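Local coordinates for 3-oxoacyl-(Acyl-carrier protein) synthase (Burkholderia xenovorans, PDB 4EFI) that probably condenses acyl groups with acyl-carrier-protein-bound extender units, as a 3-oxoacyl-(acyl-carrier-protein) synthase of the KAS III type in the thiolase superfamily, at residues H192-A197 and W336-L341; A266-Q271 and L325-F330. All coordinates share one frame; numbering follows the deposited sequence.

Contact 1 (H192-A197 and W336-L341); sequences HFIIGA and WASAAL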
loop_
_atom_site.group_PDB
_atom_site.type_symbol
_atom_site.label_atom_id
_atom_site.label_comp_id
_atom_site.label_asym_id
_atom_site.label_seq_id
_atom_site.Cartn_x
_atom_site.Cartn_y
_atom_site.Cartn_z
ATOM N N HIS A 192 -9.050 -15.279 0.801
ATOM C CA HIS A 192 -10.186 -14.690 0.091
ATOM C C HIS A 192 -9.911 -13.228 -0.219
ATOM O O HIS A 192 -9.312 -12.506 0.595
ATOM C CB HIS A 192 -11.458 -14.781 0.930
ATOM C CG HIS A 192 -11.856 -16.182 1.248
ATOM N ND1 HIS A 192 -12.691 -16.919 0.439
ATOM C CD2 HIS A 192 -11.493 -16.999 2.262
ATOM C CE1 HIS A 192 -12.847 -18.126 0.956
ATOM N NE2 HIS A 192 -12.133 -18.199 2.063
ATOM N N PHE A 193 -10.342 -12.787 -1.401
ATOM C CA PHE A 193 -10.077 -11.446 -1.894
ATOM C C PHE A 193 -11.312 -10.914 -2.597
ATOM O O PHE A 193 -12.091 -11.679 -3.171
ATOM C CB PHE A 193 -8.946 -11.450 -2.915
ATOM C CG PHE A 193 -7.689 -12.102 -2.437
ATOM C CD1 PHE A 193 -7.486 -13.466 -2.607
ATOM C CD2 PHE A 193 -6.682 -11.363 -1.834
ATOM C CE1 PHE A 193 -6.306 -14.063 -2.172
ATOM C CE2 PHE A 193 -5.509 -11.962 -1.422
ATOM C CZ PHE A 193 -5.327 -13.311 -1.574
ATOM N N ILE A 194 -11.481 -9.596 -2.540
ATOM C CA ILE A 194 -12.495 -8.890 -3.334
ATOM C C ILE A 194 -11.810 -7.721 -4.007
ATOM O O ILE A 194 -11.024 -7.010 -3.372
ATOM C CB ILE A 194 -13.682 -8.397 -2.486
ATOM C CG1 ILE A 194 -14.315 -9.575 -1.733
ATOM C CG2 ILE A 194 -14.700 -7.668 -3.386
ATOM C CD1 ILE A 194 -15.572 -9.213 -0.941
ATOM N N ILE A 195 -12.019 -7.556 -5.311
ATOM C CA ILE A 195 -11.356 -6.491 -6.066
ATOM C C ILE A 195 -12.370 -5.751 -6.923
ATOM O O ILE A 195 -13.083 -6.382 -7.715
ATOM C CB ILE A 195 -10.215 -7.022 -6.967
ATOM C CG1 ILE A 195 -9.175 -7.802 -6.156
ATOM C CG2 ILE A 195 -9.546 -5.869 -7.702
ATOM C CD1 ILE A 195 -8.070 -8.434 -7.023
ATOM N N GLY A 196 -12.489 -4.435 -6.747
ATOM C CA GLY A 196 -13.442 -3.633 -7.495
ATOM C C GLY A 196 -12.819 -2.405 -8.120
ATOM O O GLY A 196 -11.777 -1.940 -7.666
ATOM N N ALA A 197 -13.490 -1.851 -9.122
ATOM C CA ALA A 197 -12.975 -0.717 -9.895
ATOM C C ALA A 197 -14.123 0.193 -10.288
ATOM O O ALA A 197 -15.218 -0.280 -10.599
ATOM C CB ALA A 197 -12.285 -1.205 -11.157
ATOM N N TRP A 336 -10.703 -0.526 -5.201
ATOM C CA TRP A 336 -10.740 -1.005 -3.822
ATOM C C TRP A 336 -10.504 -2.505 -3.811
ATOM O O TRP A 336 -10.819 -3.202 -4.778
ATOM C CB TRP A 336 -12.069 -0.653 -3.144
ATOM C CG TRP A 336 -13.282 -1.185 -3.812
ATOM C CD1 TRP A 336 -13.958 -2.312 -3.472
ATOM C CD2 TRP A 336 -14.002 -0.609 -4.911
ATOM N NE1 TRP A 336 -15.035 -2.497 -4.301
ATOM C CE2 TRP A 336 -15.106 -1.443 -5.174
ATOM C CE3 TRP A 336 -13.825 0.546 -5.690
ATOM C CZ2 TRP A 336 -16.003 -1.197 -6.220
ATOM C CZ3 TRP A 336 -14.728 0.807 -6.704
ATOM C CH2 TRP A 336 -15.806 -0.059 -6.962
ATOM N N ALA A 337 -9.935 -3.021 -2.727
ATOM C CA ALA A 337 -9.577 -4.430 -2.696
ATOM C C ALA A 337 -9.381 -4.897 -1.270
ATOM O O ALA A 337 -8.912 -4.131 -0.411
ATOM C CB ALA A 337 -8.332 -4.699 -3.525
ATOM N N SER A 338 -9.743 -6.147 -1.010
ATOM C CA SER A 338 -9.532 -6.758 0.301
ATOM C C SER A 338 -8.814 -8.087 0.204
ATOM O O SER A 338 -8.790 -8.736 -0.843
ATOM C CB SER A 338 -10.863 -6.984 1.003
ATOM O OG SER A 338 -11.592 -7.957 0.279
ATOM N N ALA A 339 -8.222 -8.488 1.334
ATOM C CA ALA A 339 -7.664 -9.823 1.528
ATOM C C ALA A 339 -8.021 -10.261 2.933
ATOM O O ALA A 339 -7.943 -9.466 3.876
ATOM C CB ALA A 339 -6.164 -9.812 1.359
ATOM N N ALA A 340 -8.383 -11.517 3.089
ATOM C CA ALA A 340 -8.632 -12.079 4.401
ATOM C C ALA A 340 -7.974 -13.431 4.422
ATOM O O ALA A 340 -8.296 -14.291 3.620
ATOM C CB ALA A 340 -10.112 -12.227 4.659
ATOM N N LEU A 341 -7.056 -13.627 5.366
ATOM C CA LEU A 341 -6.280 -14.851 5.420
ATOM C C LEU A 341 -5.517 -14.936 6.753
ATOM O O LEU A 341 -5.346 -13.941 7.462
ATOM C CB LEU A 341 -5.298 -14.954 4.237
ATOM C CG LEU A 341 -4.031 -14.107 4.302
ATOM C CD1 LEU A 341 -3.126 -14.433 3.126
ATOM C CD2 LEU A 341 -4.316 -12.626 4.330
#
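Trp-336 lays its indole over the backbone of Gly-196 at one end of an antiparallel strand pair in a mixed sheet of the thiolase fold. Gly-196 CA stands 3.8 Å from the centroid of the five-membered ring of Trp-336, a CH-pi contact over the face, while Ala-197 N lies over the same face nearer the rim. Glycine suits the position because no side chain grows into the space the ring takes. Trp-336 holds CG between its own backbone N and carbonyl carbon (chi1 58°), which folds the indole back across the neighbouring strand. Beneath it the main chains are tightly paired: Gly-196 N reaches Trp-336 O at 2.9 Å, almost straight at 178°, and Trp-336 N returns a bond to Gly-196 O.

Farther along, Ala-340 and His-192 exchange the same kind of paired bonds. On the face shared by Phe-193, Ile-195, Ala-337 and Ala-339, small alanines sit opposite large residues; Phe-193 CE2 rests 3.6 Å from Ala-339 CB. Helix 130-143 packs on this face, where Trp-136 meets the Phe-193 ring edge-to-face and Gln-133 touches both Ile-195 and Ala-337. On the other face, Ile-194 and Ser-338 lie against helix 235-257, and a hydroxyl can be buried there because Ser-338 OG hydrogen-bonds Thr-253 OG1. The same serine meets Ile-194 N twice: Ser-338 O accepts from it at 3.3 Å, the N standing well above the Ser-338 carbonyl plane, and Ser-338 OG, also 3.3 Å from Ile-194 N, adds a weak, bent bond of 126°.

Contact 2 (A266-Q271 and L325-F330); sequences AFLFHQ and LGMFGF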
loop_
_atom_site.group_PDB
_atom_site.type_symbol
_atom_site.label_atom_id
_atom_site.label_comp_id
_atom_site.label_asym_id
_atom_site.label_seq_id
_atom_site.Cartn_x
_atom_site.Cartn_y
_atom_site.Cartn_z
ATOM N N ALA A 266 -6.418 -8.459 13.614
ATOM C CA ALA A 266 -6.299 -7.080 13.153
ATOM C C ALA A 266 -7.029 -6.887 11.839
ATOM O O ALA A 266 -7.099 -7.796 11.007
ATOM C CB ALA A 266 -4.841 -6.671 12.999
ATOM N N PHE A 267 -7.519 -5.664 11.656
ATOM C CA PHE A 267 -8.076 -5.166 10.407
ATOM C C PHE A 267 -7.146 -4.056 9.935
ATOM O O PHE A 267 -7.070 -2.997 10.561
ATOM C CB PHE A 267 -9.483 -4.612 10.640
ATOM C CG PHE A 267 -10.441 -5.635 11.233
ATOM C CD1 PHE A 267 -11.044 -6.603 10.441
ATOM C CD2 PHE A 267 -10.707 -5.637 12.586
ATOM C CE1 PHE A 267 -11.913 -7.539 11.010
ATOM C CE2 PHE A 267 -11.556 -6.562 13.136
ATOM C CZ PHE A 267 -12.152 -7.513 12.356
ATOM N N LEU A 268 -6.435 -4.319 8.844
ATOM C CA LEU A 268 -5.377 -3.446 8.343
ATOM C C LEU A 268 -5.905 -2.632 7.185
ATOM O O LEU A 268 -6.143 -3.189 6.107
ATOM C CB LEU A 268 -4.215 -4.314 7.890
ATOM C CG LEU A 268 -3.671 -5.246 8.966
ATOM C CD1 LEU A 268 -2.779 -6.296 8.353
ATOM C CD2 LEU A 268 -2.904 -4.435 9.998
ATOM N N PHE A 269 -6.106 -1.339 7.403
ATOM C CA PHE A 269 -6.601 -0.442 6.375
ATOM C C PHE A 269 -5.485 0.380 5.793
ATOM O O PHE A 269 -4.564 0.800 6.495
ATOM C CB PHE A 269 -7.620 0.537 6.958
ATOM C CG PHE A 269 -8.955 -0.079 7.272
ATOM C CD1 PHE A 269 -9.141 -0.785 8.444
ATOM C CD2 PHE A 269 -10.015 0.025 6.387
ATOM C CE1 PHE A 269 -10.375 -1.376 8.744
ATOM C CE2 PHE A 269 -11.243 -0.554 6.681
ATOM C CZ PHE A 269 -11.416 -1.255 7.867
ATOM N N HIS A 270 -5.606 0.697 4.514
ATOM C CA HIS A 270 -4.785 1.729 3.933
ATOM C C HIS A 270 -4.892 2.956 4.803
ATOM O O HIS A 270 -6.002 3.354 5.200
ATOM C CB HIS A 270 -5.251 2.039 2.522
ATOM C CG HIS A 270 -4.732 3.344 1.995
ATOM N ND1 HIS A 270 -3.422 3.630 1.945
ATOM C CD2 HIS A 270 -5.397 4.461 1.507
ATOM C CE1 HIS A 270 -3.254 4.860 1.442
ATOM N NE2 HIS A 270 -4.464 5.367 1.175
ATOM N N GLN A 271 -3.753 3.567 5.120
ATOM C CA GLN A 271 -3.686 4.654 6.086
ATOM C C GLN A 271 -3.989 5.992 5.414
ATOM O O GLN A 271 -3.112 6.833 5.233
ATOM C CB GLN A 271 -2.319 4.658 6.764
ATOM C CG GLN A 271 -2.022 3.336 7.493
ATOM C CD GLN A 271 -2.735 3.246 8.821
ATOM O OE1 GLN A 271 -2.370 3.929 9.780
ATOM N NE2 GLN A 271 -3.756 2.387 8.890
ATOM N N LEU A 325 -6.009 -12.104 9.724
ATOM C CA LEU A 325 -5.986 -10.724 9.286
ATOM C C LEU A 325 -6.963 -10.410 8.166
ATOM O O LEU A 325 -7.165 -11.218 7.248
ATOM C CB LEU A 325 -4.585 -10.387 8.766
ATOM C CG LEU A 325 -3.448 -10.590 9.783
ATOM C CD1 LEU A 325 -2.107 -10.334 9.137
ATOM C CD2 LEU A 325 -3.640 -9.681 10.964
ATOM N N GLY A 326 -7.519 -9.201 8.230
ATOM C CA GLY A 326 -8.244 -8.616 7.114
ATOM C C GLY A 326 -7.495 -7.386 6.651
ATOM O O GLY A 326 -6.941 -6.658 7.474
ATOM N N MET A 327 -7.441 -7.169 5.341
ATOM C CA MET A 327 -6.675 -6.063 4.749
ATOM C C MET A 327 -7.581 -5.346 3.768
ATOM O O MET A 327 -8.265 -6.002 2.997
ATOM C CB MET A 327 -5.435 -6.568 4.012
ATOM C CG MET A 327 -4.535 -7.408 4.874
ATOM S SD MET A 327 -3.096 -7.956 3.970
ATOM C CE MET A 327 -2.374 -9.144 5.106
ATOM N N PHE A 328 -7.619 -4.019 3.819
ATOM C CA PHE A 328 -8.554 -3.241 3.002
ATOM C C PHE A 328 -7.853 -2.040 2.422
ATOM O O PHE A 328 -7.439 -1.157 3.157
ATOM C CB PHE A 328 -9.752 -2.806 3.859
ATOM C CG PHE A 328 -10.420 -3.949 4.552
ATOM C CD1 PHE A 328 -11.288 -4.779 3.858
ATOM C CD2 PHE A 328 -10.103 -4.260 5.858
ATOM C CE1 PHE A 328 -11.864 -5.874 4.471
ATOM C CE2 PHE A 328 -10.677 -5.361 6.481
ATOM C CZ PHE A 328 -11.566 -6.156 5.785
ATOM N N GLY A 329 -7.727 -2.031 1.099
ATOM C CA GLY A 329 -7.102 -0.936 0.385
ATOM C C GLY A 329 -8.117 -0.269 -0.518
ATOM O O GLY A 329 -8.994 -0.925 -1.072
ATOM N N PHE A 330 -8.018 1.048 -0.631
ATOM C CA PHE A 330 -8.948 1.821 -1.436
ATOM C C PHE A 330 -8.267 3.102 -1.894
ATOM O O PHE A 330 -7.361 3.595 -1.232
ATOM C CB PHE A 330 -10.172 2.163 -0.589
ATOM C CG PHE A 330 -9.825 2.556 0.815
ATOM C CD1 PHE A 330 -9.562 1.592 1.771
ATOM C CD2 PHE A 330 -9.731 3.889 1.170
ATOM C CE1 PHE A 330 -9.226 1.950 3.060
ATOM C CE2 PHE A 330 -9.395 4.252 2.459
ATOM C CZ PHE A 330 -9.143 3.281 3.404
#
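Strand 266-269 runs parallel to 325-330, their axes 4.6 Å apart at closest approach, and four backbone hydrogen bonds join them: Gly-326 N to Ala-266 O, Leu-268 N to Gly-326 O (2.8 Å), Phe-328 N to Leu-268 O and His-270 N to Phe-328 O.

One face is aliphatic. Leu-268 CD1 lies 4.1 Å from Met-327 CG and also touches Leu-325; Ile-310 of helix 305-313 packs on Leu-268 and Met-327. The other face is aromatic and meets helix 235-257. Phe-328 CD2 lies over the face of the Phe-269 ring, 3.8 Å from Phe-269 CZ, planes inclined at 33°; Phe-330 CE1 reaches the edge of that ring. Phe-267 CD1 meets Phe-328 CE2 at 4.2 Å, and Gly-326, paired with Phe-267, adds no side chain to crowd these rings.

Past the strand end, His-270 turns its imidazole edge toward the face of Phe-330, centroids 5.4 Å apart, with CG anti to the backbone N (chi1 163°). His-270 ND1 hydrogen-bonds Ser-305 OG, and the His-270 side chain touches Cys-128 and Asn-300, consistent with the Cys-His-Asn triad of KAS III enzymes. Bonding to Phe-328 O ties down the backbone, while Ser-305 and the Phe-330 face limit imidazole rotation.

From the N terminus, after earlier strands and helices, the first of these segments to appear is 192-197; helix 235-257 and strand 266-269 follow. Helices 274-283 and 305-313 belong to the 53-residue excursion that contact 2 closes when 325-330 returns beside 266-271. A short turn then sends the chain back as 336-341, which pairs with 192-197 in contact 1 and closes a much longer loop of 138 residues. Contact 2 therefore falls wholly within the span of contact 1. Ala-339 O and Met-327 N are probably hydrogen-bonded, and Ser-338 CB packs on Phe-328. The contacts and the hairpin between them assemble four neighbouring strands, with helix 235-257 on one face and helices 130-143 and 305-313 on the other.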